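Receptor-type adenylate cyclase gresag 4.3 (Trypanosoma brucei, PDB 1FX4) converts ATP to 3',5'-cyclic AMP and diphosphate with magnesium, this chain being the probably cytoplasmic catalytic domain of a membrane-bound class-3 adenylyl cyclase. Local coordinates at residues D32-P35 with D36-A39; N93-D96 with E97-E101. All blocks are in the same frame, centred on the assembly; numbering follows the deposited sequence.

Contact 1: residues D32-P35 with D36-A39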
loop_
_atom_site.group_PDB
_atom_site.type_symbol
_atom_site.label_atom_id
_atom_site.label_comp_id
_atom_site.label_asym_id
_atom_site.label_seq_id
_atom_site.Cartn_x
_atom_site.Cartn_y
_atom_site.Cartn_z
ATOM N N ASP A 32 -8.536 19.224 -1.396
ATOM C CA ASP A 32 -9.957 19.471 -1.604
ATOM C C ASP A 32 -10.535 18.789 -2.843
ATOM O O ASP A 32 -11.746 18.686 -2.982
ATOM C CB ASP A 32 -10.208 20.983 -1.696
ATOM C CG ASP A 32 -9.403 21.655 -2.817
ATOM O OD1 ASP A 32 -8.164 21.465 -2.894
ATOM O OD2 ASP A 32 -10.022 22.390 -3.626
ATOM N N LEU A 33 -9.672 18.361 -3.757
ATOM C CA LEU A 33 -10.133 17.704 -4.978
ATOM C C LEU A 33 -9.849 16.219 -5.011
ATOM O O LEU A 33 -10.618 15.448 -5.585
ATOM C CB LEU A 33 -9.463 18.321 -6.204
ATOM C CG LEU A 33 -9.688 19.807 -6.455
ATOM C CD1 LEU A 33 -8.862 20.220 -7.648
ATOM C CD2 LEU A 33 -11.164 20.083 -6.700
ATOM N N MET A 34 -8.731 15.821 -4.417
ATOM C CA MET A 34 -8.329 14.427 -4.441
ATOM C C MET A 34 -9.242 13.357 -3.842
ATOM O O MET A 34 -9.350 12.279 -4.420
ATOM C CB MET A 34 -6.888 14.262 -3.952
ATOM C CG MET A 34 -5.858 14.745 -4.964
ATOM S SD MET A 34 -5.876 13.797 -6.529
ATOM C CE MET A 34 -4.939 12.361 -6.049
ATOM N N PRO A 35 -9.888 13.613 -2.681
ATOM C CA PRO A 35 -10.761 12.561 -2.145
ATOM C C PRO A 35 -11.821 12.136 -3.158
ATOM O O PRO A 35 -12.034 10.939 -3.377
ATOM C CB PRO A 35 -11.392 13.228 -0.919
ATOM C CG PRO A 35 -10.292 14.132 -0.440
ATOM C CD PRO A 35 -9.795 14.743 -1.738
ATOM N N ASP A 36 -12.442 13.122 -3.797
ATOM C CA ASP A 36 -13.482 12.859 -4.796
ATOM C C ASP A 36 -12.924 12.265 -6.083
ATOM O O ASP A 36 -13.510 11.356 -6.661
ATOM C CB ASP A 36 -14.223 14.147 -5.138
ATOM C CG ASP A 36 -15.058 14.672 -3.986
ATOM O OD1 ASP A 36 -15.398 13.895 -3.062
ATOM O OD2 ASP A 36 -15.382 15.880 -4.014
ATOM N N ALA A 37 -11.807 12.810 -6.549
ATOM C CA ALA A 37 -11.185 12.338 -7.785
ATOM C C ALA A 37 -10.750 10.885 -7.639
ATOM O O ALA A 37 -10.994 10.077 -8.526
ATOM C CB ALA A 37 -10.000 13.219 -8.167
ATOM N N VAL A 38 -10.156 10.544 -6.497
ATOM C CA VAL A 38 -9.721 9.175 -6.264
ATOM C C VAL A 38 -10.914 8.243 -6.090
ATOM O O VAL A 38 -10.869 7.100 -6.524
ATOM C CB VAL A 38 -8.772 9.056 -5.056
ATOM C CG1 VAL A 38 -8.471 7.587 -4.773
ATOM C CG2 VAL A 38 -7.480 9.800 -5.353
ATOM N N ALA A 39 -11.977 8.738 -5.464
ATOM C CA ALA A 39 -13.174 7.928 -5.274
ATOM C C ALA A 39 -13.754 7.622 -6.659
ATOM O O ALA A 39 -14.204 6.513 -6.911
ATOM C CB ALA A 39 -14.196 8.677 -4.417
HETATM O O HOH W 1 -12.484 15.976 -2.884
#

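Contact 2: residues N93-D96 with E97-E101. Unlike the reference sequence in segment 93-96: Val95 (reference Leu).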
loop_
_atom_site.group_PDB
_atom_site.type_symbol
_atom_site.label_atom_id
_atom_site.label_comp_id
_atom_site.label_asym_id
_atom_site.label_seq_id
_atom_site.Cartn_x
_atom_site.Cartn_y
_atom_site.Cartn_z
ATOM N N ASN A 93 -9.900 21.641 -13.656
ATOM C CA ASN A 93 -8.782 21.603 -14.569
ATOM C C ASN A 93 -7.519 21.636 -13.724
ATOM O O ASN A 93 -6.414 21.556 -14.251
ATOM C CB ASN A 93 -8.798 22.774 -15.557
ATOM C CG ASN A 93 -7.986 22.475 -16.818
ATOM O OD1 ASN A 93 -8.411 21.683 -17.665
ATOM N ND2 ASN A 93 -6.799 23.076 -16.930
ATOM N N ALA A 94 -7.705 21.695 -12.405
ATOM C CA ALA A 94 -6.594 21.765 -11.459
ATOM C C ALA A 94 -5.611 20.593 -11.520
ATOM O O ALA A 94 -4.411 20.781 -11.317
ATOM C CB ALA A 94 -7.132 21.930 -10.040
ATOM N N VAL A 95 -6.116 19.392 -11.789
ATOM C CA VAL A 95 -5.255 18.204 -11.862
ATOM C C VAL A 95 -4.340 18.301 -13.091
ATOM O O VAL A 95 -3.155 18.001 -13.020
ATOM C CB VAL A 95 -6.121 16.943 -11.947
ATOM C CG1 VAL A 95 -5.301 15.654 -12.018
ATOM C CG2 VAL A 95 -7.058 16.774 -10.750
ATOM N N ASP A 96 -4.904 18.728 -14.209
ATOM C CA ASP A 96 -4.128 18.861 -15.424
ATOM C C ASP A 96 -3.096 19.969 -15.292
ATOM O O ASP A 96 -1.964 19.810 -15.718
ATOM C CB ASP A 96 -5.055 19.071 -16.620
ATOM C CG ASP A 96 -5.825 17.805 -16.961
ATOM O OD1 ASP A 96 -5.294 16.972 -17.733
ATOM O OD2 ASP A 96 -6.921 17.607 -16.402
ATOM N N GLU A 97 -3.475 21.064 -14.646
ATOM C CA GLU A 97 -2.544 22.167 -14.446
ATOM C C GLU A 97 -1.369 21.664 -13.620
ATOM O O GLU A 97 -0.207 21.949 -13.944
ATOM C CB GLU A 97 -3.231 23.319 -13.730
ATOM C CG GLU A 97 -4.378 23.894 -14.499
ATOM C CD GLU A 97 -4.870 25.176 -13.882
ATOM O OE1 GLU A 97 -4.053 26.128 -13.781
ATOM O OE2 GLU A 97 -6.060 25.230 -13.491
ATOM N N SER A 98 -1.668 20.891 -12.571
ATOM C CA SER A 98 -0.615 20.343 -11.731
ATOM C C SER A 98 0.280 19.400 -12.527
ATOM O O SER A 98 1.495 19.496 -12.446
ATOM C CB SER A 98 -1.191 19.635 -10.510
ATOM O OG SER A 98 -1.693 20.573 -9.578
ATOM N N TYR A 99 -0.309 18.505 -13.324
ATOM C CA TYR A 99 0.514 17.591 -14.118
ATOM C C TYR A 99 1.461 18.368 -15.025
ATOM O O TYR A 99 2.628 18.005 -15.160
ATOM C CB TYR A 99 -0.338 16.647 -14.972
ATOM C CG TYR A 99 -0.832 15.439 -14.228
ATOM C CD1 TYR A 99 -2.193 15.195 -14.097
ATOM C CD2 TYR A 99 0.067 14.531 -13.663
ATOM C CE1 TYR A 99 -2.668 14.074 -13.423
ATOM C CE2 TYR A 99 -0.398 13.392 -12.979
ATOM C CZ TYR A 99 -1.769 13.178 -12.869
ATOM O OH TYR A 99 -2.240 12.078 -12.198
ATOM N N ARG A 100 0.964 19.443 -15.636
ATOM C CA ARG A 100 1.816 20.233 -16.515
ATOM C C ARG A 100 2.940 20.908 -15.712
ATOM O O ARG A 100 4.094 20.879 -16.128
ATOM C CB ARG A 100 0.989 21.225 -17.329
ATOM C CG ARG A 100 0.167 20.522 -18.423
ATOM C CD ARG A 100 -0.456 21.504 -19.391
ATOM N NE ARG A 100 -1.270 22.501 -18.709
ATOM C CZ ARG A 100 -2.572 22.371 -18.472
ATOM N NH1 ARG A 100 -3.225 21.281 -18.863
ATOM N NH2 ARG A 100 -3.224 23.337 -17.846
ATOM N N GLU A 101 2.613 21.403 -14.518
ATOM C CA GLU A 101 3.613 22.028 -13.640
ATOM C C GLU A 101 4.704 21.018 -13.263
ATOM O O GLU A 101 5.887 21.345 -13.272
ATOM C CB GLU A 101 2.970 22.519 -12.345
ATOM C CG GLU A 101 2.132 23.765 -12.440
ATOM C CD GLU A 101 1.503 24.109 -11.099
ATOM O OE1 GLU A 101 0.305 24.485 -11.073
ATOM O OE2 GLU A 101 2.203 23.968 -10.066
HETATM O O HOH W 2 -6.206 21.276 -19.404
#

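Contact 1: residues D32-P35 with D36-A39
Met34 and Val38 meet one turn apart at the amino-terminal end of helix 34-51, in the class-3 nucleotide cyclase catalytic domain. The Met34 chain leaves beside its own backbone N (chi1 -73°) and bends again at chi2 and chi3, which carries the methyl CE forward along the helix, to 3.7 Å from Val38 CG2. Val38 CG2 also stands beside its own backbone N, 3.2 Å from Met34 O; the two side chains cross at a slant. Met34 SD passes the methyl of Ala37 more loosely, at 4.5 Å from its CB. Leu26 and Trp27 of helix 23-29, together with Leu132, pack on the buried Met34 side chain, so the thioether is wedged between two helices and a loop.

The backbone evidence for a helix start is direct. Leu33 O accepts from Ala37 N at 3.0 Å, and Met34 O takes Val38 N at 2.8 Å. Pro35, which has no N-H to give, fits in the first turn, and its O receives Ala39 N along a more bent path (N-H...O 146°). At Asp32, one residue before Leu33, a water stands in for the direct link to Asp36 N: it donates to Asp32 O at 2.8 Å and accepts from Asp36 N at 3.0 Å.

Contact 2: residues N93-D96 with E97-E101
With chi1 of -83°, the Tyr99 ring swings to the side of its own backbone N and runs alongside Val95, whose CG1 stands opposite the backbone N; the two side chains point the same way, and Val95 CG1 comes to 3.4 Å from Tyr99 CE1. The ring turns an edge to Asp96 CA. Beyond CE1, the phenol OH is hydrogen-bonded to Glu21 O and Arg133 N, two backbone groups that fix the far end of the ring. Val95 differs from the reference sequence, where a leucine occupies this position.

Asn93 precedes helix 94-109 of the cyclase catalytic domain, and residues from Ala94 on form its first turns; four successive i to i+4 bonds document it, from Glu97 N to Asn93 O (3.0 Å) through Arg100 N to Asp96 O.

On another flank, a bend at chi3 (-55°) folds the Arg100 guanidinium back over the turn. Asp96 O lies 3.7 Å above one face of the guanidinium, offset toward its rim, while Asn93 ND2 lies at the edge, with amide and guanidinium planes 33° apart. A water joins the two groups, donating to Asn93 OD1 at 2.8 Å and accepting from Arg100 NH1 at 3.0 Å. The buried Asp96 carboxylate is instead gripped by Tyr125 OH at OD1 and Gly131 N at OD2, and the same Tyr125 makes a cation-pi contact with Arg100.

Contact 1 and contact 2 are the starts of two helices, 34-51 and 94-109, with centres about 14 Å apart. They touch directly where Leu33 CD1 packs 3.4 Å from Ala94 CB. Leu26 and Leu132 each lie against both, Leu26 on Met34, Val95, Ser98 and Tyr99, and Leu132 on Met34, Ala37 and Val95. Contact 1 lies beside the magnesium site of Asp19 and Asp62: its Val38 side chain is about 4 Å from that of Asp62, and the Met34 side chain about 9 Å from the ion. Contact 2 is further back, with the Tyr99 side chain about 8 Å from that of Asp62 and about 10 Å from the bound magnesium ion.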